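Local atomic coordinates of protein-tyrosine-phosphatase (Shewanella sp., PDB entry 2Z72), a protein that hydrolyses phosphotyrosine, probably by way of a two-zinc centre of the calcineurin-like phosphoesterase type, and remains active in the cold. Residues E7-Y12 / Q164-A169; H80-V85 / R118-N123; T112-D117 / G148-M153. All coordinates share one frame; numbering follows the deposited sequence.

Interaction 1: E7-Y12 / Q164-A169; sequences EFDGPY and QRYDIA
The charged part of this contact is the grip of R165 on E7. NE and NH2 of R165 both reach the same oxygen, E7 OE1, at 3.0 and 2.7 Å, coming from one face of the carboxylate while OE1 lies near the guanidinium plane. This is a side-on salt bridge to a single atom and not a fork over both oxygens; the two flat groups are turned 58° against each other. NH2 has a second hydrogen bond, 2.9 Å to F8 O, and thereby ties the backbone as well. D9 OD2 adds a long salt bridge, 3.8 Å from R165 NH1, and also takes a hydrogen bond from N123 ND2. With an alanine here the E7 carboxylate would probably lose these two donors and F8 O its NH2, and one face of the Y166 ring the cover of R165 CG, which sits 3.7 Å above its centre.

Among the polar and packing contacts round D9, a chi1 of -180° turns CG away from N and brings OD1 to the edge of the Y166 ring, 3.3 Å from CD2. The same OD1 takes a 2.6 Å hydrogen bond from Y12 OH. A169 CB packs on Y12 CE1.

The contact sets edge strand 8-14 against the start of helix 166-172; strand 22-27 touches I168 and A169 through I26, and Y166 OH bonds to V122 N at the start of helix 122-138.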
# COMPACT_ATOMS: atom_id res chain seq x y z
N GLU A 7 0.61 -16.66 -20.04
CA GLU A 7 0.39 -16.24 -18.70
C GLU A 7 -0.80 -16.87 -17.95
O GLU A 7 -1.80 -17.31 -18.50
CB GLU A 7 0.14 -14.71 -18.85
CG GLU A 7 1.11 -14.03 -19.80
CD GLU A 7 2.38 -13.68 -19.07
OE1 GLU A 7 2.44 -13.90 -17.82
OE2 GLU A 7 3.29 -13.21 -19.76
N PHE A 8 -0.67 -16.80 -16.64
CA PHE A 8 -1.76 -17.00 -15.69
C PHE A 8 -1.85 -15.75 -14.85
O PHE A 8 -0.82 -15.33 -14.32
CB PHE A 8 -1.50 -18.22 -14.80
CG PHE A 8 -1.51 -19.54 -15.55
CD1 PHE A 8 -0.42 -19.93 -16.31
CD2 PHE A 8 -2.61 -20.39 -15.51
CE1 PHE A 8 -0.44 -21.11 -16.97
CE2 PHE A 8 -2.62 -21.62 -16.17
CZ PHE A 8 -1.53 -21.96 -16.90
N ASP A 9 -3.04 -15.18 -14.73
CA ASP A 9 -3.18 -13.89 -14.05
C ASP A 9 -4.62 -13.74 -13.57
O ASP A 9 -5.55 -14.18 -14.24
CB ASP A 9 -2.82 -12.76 -14.97
CG ASP A 9 -2.92 -11.37 -14.38
OD1 ASP A 9 -3.28 -10.48 -15.17
OD2 ASP A 9 -2.64 -11.20 -13.17
N GLY A 10 -4.79 -13.08 -12.47
CA GLY A 10 -6.12 -12.81 -11.91
C GLY A 10 -6.30 -13.33 -10.52
O GLY A 10 -5.34 -13.75 -9.86
N PRO A 11 -7.53 -13.34 -10.01
CA PRO A 11 -8.71 -12.93 -10.73
C PRO A 11 -8.94 -11.43 -10.71
O PRO A 11 -8.43 -10.71 -9.84
CB PRO A 11 -9.80 -13.62 -9.89
CG PRO A 11 -9.28 -13.63 -8.49
CD PRO A 11 -7.80 -13.87 -8.66
N TYR A 12 -9.70 -10.97 -11.69
CA TYR A 12 -10.26 -9.63 -11.75
C TYR A 12 -11.76 -9.80 -11.43
O TYR A 12 -12.47 -10.44 -12.19
CB TYR A 12 -10.06 -9.04 -13.13
CG TYR A 12 -8.60 -8.87 -13.50
CD1 TYR A 12 -7.87 -9.87 -14.13
CD2 TYR A 12 -7.91 -7.70 -13.17
CE1 TYR A 12 -6.54 -9.69 -14.47
CE2 TYR A 12 -6.61 -7.55 -13.49
CZ TYR A 12 -5.91 -8.53 -14.12
OH TYR A 12 -4.58 -8.30 -14.41
N GLN A 164 4.39 -5.26 -18.95
CA GLN A 164 3.87 -5.66 -20.28
C GLN A 164 2.99 -6.81 -20.26
O GLN A 164 2.08 -7.06 -21.06
CB GLN A 164 5.12 -5.99 -21.11
CG GLN A 164 4.81 -6.33 -22.57
CD GLN A 164 6.10 -6.60 -23.29
OE1 GLN A 164 6.86 -7.51 -22.85
NE2 GLN A 164 6.41 -5.92 -24.36
N ARG A 165 3.08 -7.73 -19.37
CA ARG A 165 2.37 -9.00 -19.18
C ARG A 165 0.88 -8.71 -19.04
O ARG A 165 0.07 -9.58 -19.38
CB ARG A 165 2.78 -9.95 -18.06
CG ARG A 165 2.41 -9.52 -16.62
CD ARG A 165 3.09 -10.41 -15.57
NE ARG A 165 2.56 -11.76 -15.72
CZ ARG A 165 1.61 -12.33 -15.03
NH1 ARG A 165 1.05 -11.77 -13.97
NH2 ARG A 165 1.19 -13.55 -15.40
N TYR A 166 0.52 -7.55 -18.51
CA TYR A 166 -0.88 -7.23 -18.25
C TYR A 166 -1.61 -6.85 -19.52
O TYR A 166 -2.82 -6.68 -19.51
CB TYR A 166 -1.03 -6.18 -17.11
CG TYR A 166 -0.49 -6.83 -15.82
CD1 TYR A 166 0.65 -6.38 -15.19
CD2 TYR A 166 -1.16 -7.95 -15.28
CE1 TYR A 166 1.09 -7.02 -14.04
CE2 TYR A 166 -0.68 -8.59 -14.15
CZ TYR A 166 0.45 -8.13 -13.52
OH TYR A 166 0.96 -8.76 -12.43
N ASP A 167 -0.86 -6.79 -20.62
CA ASP A 167 -1.58 -6.60 -21.91
C ASP A 167 -2.46 -7.82 -22.26
O ASP A 167 -3.40 -7.69 -23.03
CB ASP A 167 -0.58 -6.34 -23.07
CG ASP A 167 0.16 -5.06 -23.05
OD1 ASP A 167 1.07 -4.84 -23.89
OD2 ASP A 167 -0.15 -4.20 -22.20
N ILE A 168 -2.12 -8.99 -21.75
CA ILE A 168 -2.95 -10.15 -21.98
C ILE A 168 -4.31 -9.92 -21.35
O ILE A 168 -5.39 -10.03 -21.97
CB ILE A 168 -2.28 -11.47 -21.49
CG1 ILE A 168 -0.95 -11.79 -22.19
CG2 ILE A 168 -3.27 -12.63 -21.63
CD1 ILE A 168 -1.13 -11.97 -23.68
N ALA A 169 -4.34 -9.53 -20.06
CA ALA A 169 -5.60 -9.30 -19.37
C ALA A 169 -6.38 -8.18 -20.04
O ALA A 169 -7.60 -8.31 -20.22
CB ALA A 169 -5.33 -8.97 -17.91
O HOH W 1 5.04 -12.54 -17.92
O HOH W 2 0.17 -13.92 -12.19
O HOH W 3 -0.61 -10.71 -11.31
O HOH W 4 -2.44 -10.53 -17.93

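Interaction 2: H80-V85 / R118-N123; sequences HGQYDV and RGHQVN. With ZN (zinc ion), chain B.
Q121, in the modelled one of its two conformers, stretches straight out beyond CG (chi2 179°) and lays its terminal amide against the first turn of helix 83-92. Its plane stands 71° from the D84 carboxylate, and in this conformer each end has a partner: OE1 accepts D84 N at 3.0 Å, while NE2 gives a nearly straight bond (166°) to D84 OD1, reaching it from above the carboxylate plane at 3.1 Å. The Y83 ring meets NE2 with its edge, while Y83 CB packs 3.4 Å from Q121 OE1.

Q82 and H120 cross at about a right angle, Q82 NE2 lying at the edge of the imidazole, 3.8 Å from CE1. One water joins Q82 OE1 to H120 ND1, another links D84 OD2 to H120 NE2. The backbones close up at G81 and G119, their CA atoms 4.1 Å apart; a CB on either would clash with the other segment. Q121 N bonds to G81 O at 2.9 Å, on a carbonyl lone pair.

H80 binds zinc through NE2 at 2.0 Å, its ND1 held by F116 O. The helix begins three residues later, and there the amide, in this conformer, and the waters satisfy backbone and side-chain polar atoms.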
# COMPACT_ATOMS: atom_id res chain seq x y z
N HIS A 80 5.62 -3.16 -5.37
CA HIS A 80 5.75 -3.08 -6.83
C HIS A 80 5.66 -4.45 -7.48
O HIS A 80 6.51 -4.91 -8.23
CB HIS A 80 7.05 -2.34 -7.22
CG HIS A 80 6.88 -0.86 -7.04
ND1 HIS A 80 5.92 -0.15 -7.69
CD2 HIS A 80 7.58 0.06 -6.33
CE1 HIS A 80 6.00 1.13 -7.35
NE2 HIS A 80 7.03 1.31 -6.50
N GLY A 81 4.62 -5.21 -7.10
CA GLY A 81 4.31 -6.46 -7.73
C GLY A 81 5.25 -7.61 -7.42
O GLY A 81 5.23 -8.60 -8.19
N GLN A 82 6.05 -7.54 -6.39
CA GLN A 82 6.99 -8.60 -6.01
C GLN A 82 6.41 -9.41 -4.84
O GLN A 82 6.77 -9.24 -3.68
CB GLN A 82 8.34 -8.02 -5.71
CG GLN A 82 8.97 -7.34 -6.89
CD GLN A 82 9.38 -8.26 -8.02
OE1 GLN A 82 9.51 -7.77 -9.19
NE2 GLN A 82 9.63 -9.51 -7.78
N TYR A 83 5.47 -10.28 -5.16
CA TYR A 83 4.80 -11.12 -4.18
C TYR A 83 5.73 -12.06 -3.46
O TYR A 83 5.71 -12.18 -2.22
CB TYR A 83 3.66 -11.91 -4.84
CG TYR A 83 3.02 -12.92 -3.93
CD1 TYR A 83 3.16 -14.27 -4.09
CD2 TYR A 83 2.22 -12.47 -2.87
CE1 TYR A 83 2.56 -15.20 -3.28
CE2 TYR A 83 1.61 -13.41 -2.03
CZ TYR A 83 1.78 -14.74 -2.22
OH TYR A 83 1.14 -15.61 -1.35
N ASP A 84 6.61 -12.76 -4.20
CA ASP A 84 7.48 -13.72 -3.57
C ASP A 84 8.35 -13.05 -2.53
O ASP A 84 8.57 -13.61 -1.42
CB ASP A 84 8.38 -14.43 -4.59
CG ASP A 84 7.63 -15.19 -5.66
OD1 ASP A 84 6.49 -15.64 -5.40
OD2 ASP A 84 8.23 -15.36 -6.74
N VAL A 85 8.90 -11.88 -2.83
CA VAL A 85 9.74 -11.17 -1.86
C VAL A 85 8.93 -10.73 -0.64
O VAL A 85 9.38 -10.94 0.51
CB VAL A 85 10.41 -9.96 -2.51
CG1 VAL A 85 11.20 -9.12 -1.52
CG2 VAL A 85 11.34 -10.40 -3.66
N ARG A 118 5.64 -2.08 -12.17
CA ARG A 118 6.96 -2.65 -12.39
C ARG A 118 6.95 -4.16 -12.36
O ARG A 118 7.43 -4.82 -13.30
CB ARG A 118 8.05 -2.06 -11.47
CG ARG A 118 9.40 -2.61 -11.91
CD ARG A 118 10.51 -1.98 -11.04
NE ARG A 118 11.77 -2.71 -11.27
CZ ARG A 118 12.97 -2.25 -10.96
NH1 ARG A 118 13.09 -1.05 -10.41
NH2 ARG A 118 14.04 -3.02 -11.22
N GLY A 119 6.45 -4.77 -11.31
CA GLY A 119 6.54 -6.21 -11.13
C GLY A 119 5.43 -6.99 -11.78
O GLY A 119 4.47 -6.47 -12.31
N HIS A 120 5.62 -8.30 -11.73
CA HIS A 120 4.86 -9.30 -12.44
C HIS A 120 3.86 -10.07 -11.63
O HIS A 120 3.20 -10.95 -12.18
CB HIS A 120 5.83 -10.30 -13.13
CG HIS A 120 6.64 -11.09 -12.18
ND1 HIS A 120 7.57 -10.61 -11.28
CD2 HIS A 120 6.56 -12.41 -11.94
CE1 HIS A 120 8.09 -11.60 -10.54
NE2 HIS A 120 7.47 -12.70 -10.93
N GLN A 121 3.72 -9.75 -10.34
CA GLN A 121 2.84 -10.47 -9.44
C GLN A 121 1.92 -9.50 -8.73
O GLN A 121 1.60 -9.63 -7.53
CB GLN A 121 3.60 -11.29 -8.39
CG GLN A 121 4.65 -12.25 -8.95
CD GLN A 121 5.36 -13.02 -7.83
OE1 GLN A 121 6.17 -12.44 -7.12
NE2 GLN A 121 4.96 -14.26 -7.67
N VAL A 122 1.38 -8.53 -9.48
CA VAL A 122 0.52 -7.50 -8.86
C VAL A 122 -0.70 -8.08 -8.24
O VAL A 122 -1.08 -7.73 -7.11
CB VAL A 122 0.23 -6.38 -9.87
CG1 VAL A 122 -0.79 -5.40 -9.31
CG2 VAL A 122 1.49 -5.65 -10.30
N ASN A 123 -1.47 -8.92 -8.94
CA ASN A 123 -2.68 -9.45 -8.37
C ASN A 123 -2.42 -10.38 -7.21
O ASN A 123 -3.27 -10.44 -6.28
CB ASN A 123 -3.56 -10.09 -9.43
CG ASN A 123 -4.17 -9.03 -10.33
OD1 ASN A 123 -4.78 -8.08 -9.85
ND2 ASN A 123 -4.01 -9.18 -11.66
ZN ZN B . 7.45 2.98 -5.45
O HOH W 5 8.68 -11.46 -6.01
O HOH W 6 9.53 -8.83 -12.09
O HOH W 7 7.84 -15.23 -9.52
O HOH W 8 9.53 2.57 -5.36
O HOH W 9 7.65 4.91 -5.81

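Interaction 3: T112-D117 / G148-M153; sequences TGDIFD and GNHEQM. With ZN (zinc ion), chain C; ZN (zinc ion), chain B.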
# COMPACT_ATOMS: atom_id res chain seq x y z
N THR A 112 2.81 1.46 3.17
CA THR A 112 2.69 2.85 2.72
C THR A 112 2.70 3.01 1.21
O THR A 112 3.40 3.90 0.69
CB THR A 112 3.78 3.73 3.36
OG1 THR A 112 5.06 3.23 3.08
CG2 THR A 112 3.66 3.73 4.90
N GLY A 113 1.90 2.20 0.50
CA GLY A 113 1.67 2.41 -0.93
C GLY A 113 2.56 1.61 -1.87
O GLY A 113 3.49 0.91 -1.50
N ASP A 114 2.18 1.72 -3.13
CA ASP A 114 2.94 1.21 -4.29
C ASP A 114 3.06 -0.29 -4.33
O ASP A 114 4.11 -0.89 -4.54
CB ASP A 114 4.31 1.89 -4.42
CG ASP A 114 4.25 3.23 -5.13
OD1 ASP A 114 5.42 3.74 -5.45
OD2 ASP A 114 3.17 3.78 -5.34
N ILE A 115 1.87 -0.94 -4.23
CA ILE A 115 1.70 -2.32 -4.66
C ILE A 115 1.82 -2.45 -6.16
O ILE A 115 2.46 -3.35 -6.69
CB ILE A 115 0.35 -2.89 -4.20
CG1 ILE A 115 0.34 -3.10 -2.68
CG2 ILE A 115 0.03 -4.17 -4.96
CD1 ILE A 115 -0.98 -3.49 -2.09
N PHE A 116 1.15 -1.54 -6.88
CA PHE A 116 1.12 -1.61 -8.35
C PHE A 116 2.48 -1.27 -8.98
O PHE A 116 3.30 -0.55 -8.42
CB PHE A 116 0.12 -0.64 -8.90
CG PHE A 116 -1.32 -1.04 -8.73
CD1 PHE A 116 -2.08 -0.61 -7.65
CD2 PHE A 116 -1.92 -1.86 -9.66
CE1 PHE A 116 -3.38 -0.99 -7.53
CE2 PHE A 116 -3.21 -2.23 -9.53
CZ PHE A 116 -3.96 -1.79 -8.49
N ASP A 117 2.62 -1.80 -10.19
CA ASP A 117 3.56 -1.44 -11.24
C ASP A 117 4.94 -2.04 -11.03
O ASP A 117 5.34 -2.46 -9.95
CB ASP A 117 3.61 0.09 -11.40
CG ASP A 117 2.36 0.68 -12.00
OD1 ASP A 117 2.25 1.95 -11.98
OD2 ASP A 117 1.51 -0.09 -12.51
N GLY A 148 -0.38 4.88 -2.63
CA GLY A 148 0.82 5.50 -3.14
C GLY A 148 0.62 6.15 -4.45
O GLY A 148 -0.50 6.16 -5.03
N ASN A 149 1.69 6.72 -5.03
CA ASN A 149 1.52 7.35 -6.33
C ASN A 149 1.15 6.34 -7.41
O ASN A 149 0.37 6.74 -8.30
CB ASN A 149 2.75 8.20 -6.74
CG ASN A 149 4.01 7.44 -6.93
OD1 ASN A 149 4.40 6.65 -6.07
ND2 ASN A 149 4.76 7.69 -7.98
N HIS A 150 1.64 5.11 -7.33
CA HIS A 150 1.23 4.17 -8.39
C HIS A 150 -0.20 3.70 -8.26
O HIS A 150 -0.85 3.44 -9.29
CB HIS A 150 2.20 3.01 -8.47
CG HIS A 150 3.51 3.47 -9.08
ND1 HIS A 150 3.81 3.24 -10.41
CD2 HIS A 150 4.52 4.17 -8.53
CE1 HIS A 150 4.97 3.79 -10.63
NE2 HIS A 150 5.46 4.36 -9.54
N GLU A 151 -0.78 3.58 -7.07
CA GLU A 151 -2.21 3.35 -6.97
C GLU A 151 -3.00 4.45 -7.65
O GLU A 151 -3.96 4.21 -8.36
CB GLU A 151 -2.68 3.18 -5.52
CG GLU A 151 -2.32 1.88 -4.85
CD GLU A 151 -0.84 1.66 -4.68
OE1 GLU A 151 -0.34 0.58 -4.96
OE2 GLU A 151 -0.19 2.64 -4.21
N GLN A 152 -2.59 5.72 -7.38
CA GLN A 152 -3.28 6.84 -7.97
C GLN A 152 -3.15 6.86 -9.50
O GLN A 152 -4.12 7.06 -10.24
CB GLN A 152 -2.77 8.17 -7.39
CG GLN A 152 -3.04 8.31 -5.90
CD GLN A 152 -2.34 9.50 -5.27
OE1 GLN A 152 -1.33 9.98 -5.77
NE2 GLN A 152 -2.91 9.97 -4.16
N MET A 153 -1.94 6.58 -9.96
CA MET A 153 -1.70 6.56 -11.41
C MET A 153 -2.55 5.49 -12.09
O MET A 153 -3.28 5.76 -13.04
CB MET A 153 -0.22 6.33 -11.70
CG MET A 153 0.50 7.68 -11.69
SD MET A 153 2.18 7.60 -12.33
CE MET A 153 3.06 6.78 -11.02
ZN ZN C . 6.09 5.90 -5.15
ZN ZN B . 7.45 2.98 -5.45
O HOH W 8 9.53 2.57 -5.36
O HOH W 9 7.65 4.91 -5.81
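The two-zinc site of the calcineurin-like phosphoesterases is built here from a loop and a helix start, with D114 as the bridging ligand. D114 OD1 lies 2.2 Å from one zinc and 2.3 Å from the other, whereas N149 OD1 binds only the second of these, at 2.1 Å. The other carboxylate oxygen, D114 OD2, accepts H150 N on its syn side, so the helix backbone fixes how the bridging group is rotated. A water also spans both metals; D78 and H80 complete one site, H207 and H286 the other.

Segments 112-117 and 148-153 match the GDxxD(R) and GNHE motifs of this family, the arginine being R118. E151 is bent at chi2 (64°), which swings its carboxylate toward the loop backbone. OE2 takes D114 N at 2.8 Å and G148 N at 2.7 Å, on its syn and anti sides respectively; OE1 accepts F116 N at 3.2 Å and, weakly, I115 N. These backbone donors probably help a buried carboxylate stay charged beside D114. H150 ND1 makes an almost straight bond (174°) to the anti lone pair of D117 OD1, 2.6 Å away and in the plane of the imidazole.

Interactions 2 and 3 share the zinc bound by H80 and D114, and their centres lie 12 Å apart. H80 joins them directly: H80 N is 2.9 Å from D114 O, and the H80 ring meets the H150 ring edge-to-face. Interaction 1 lies farther from the zincs, its centre 12 Å from that of interaction 2 and 18 Å from that of interaction 3, which it does not touch. It meets interaction 2 at N123, whose ND2 is 2.9 Å from both D9 OD2 and Y12 OH, and again where R165 NH1 lies 2.9 Å from H120 O. Segment 118-123 therefore continues the loop of interaction 3 from the metal centre outward to the N-terminal strand.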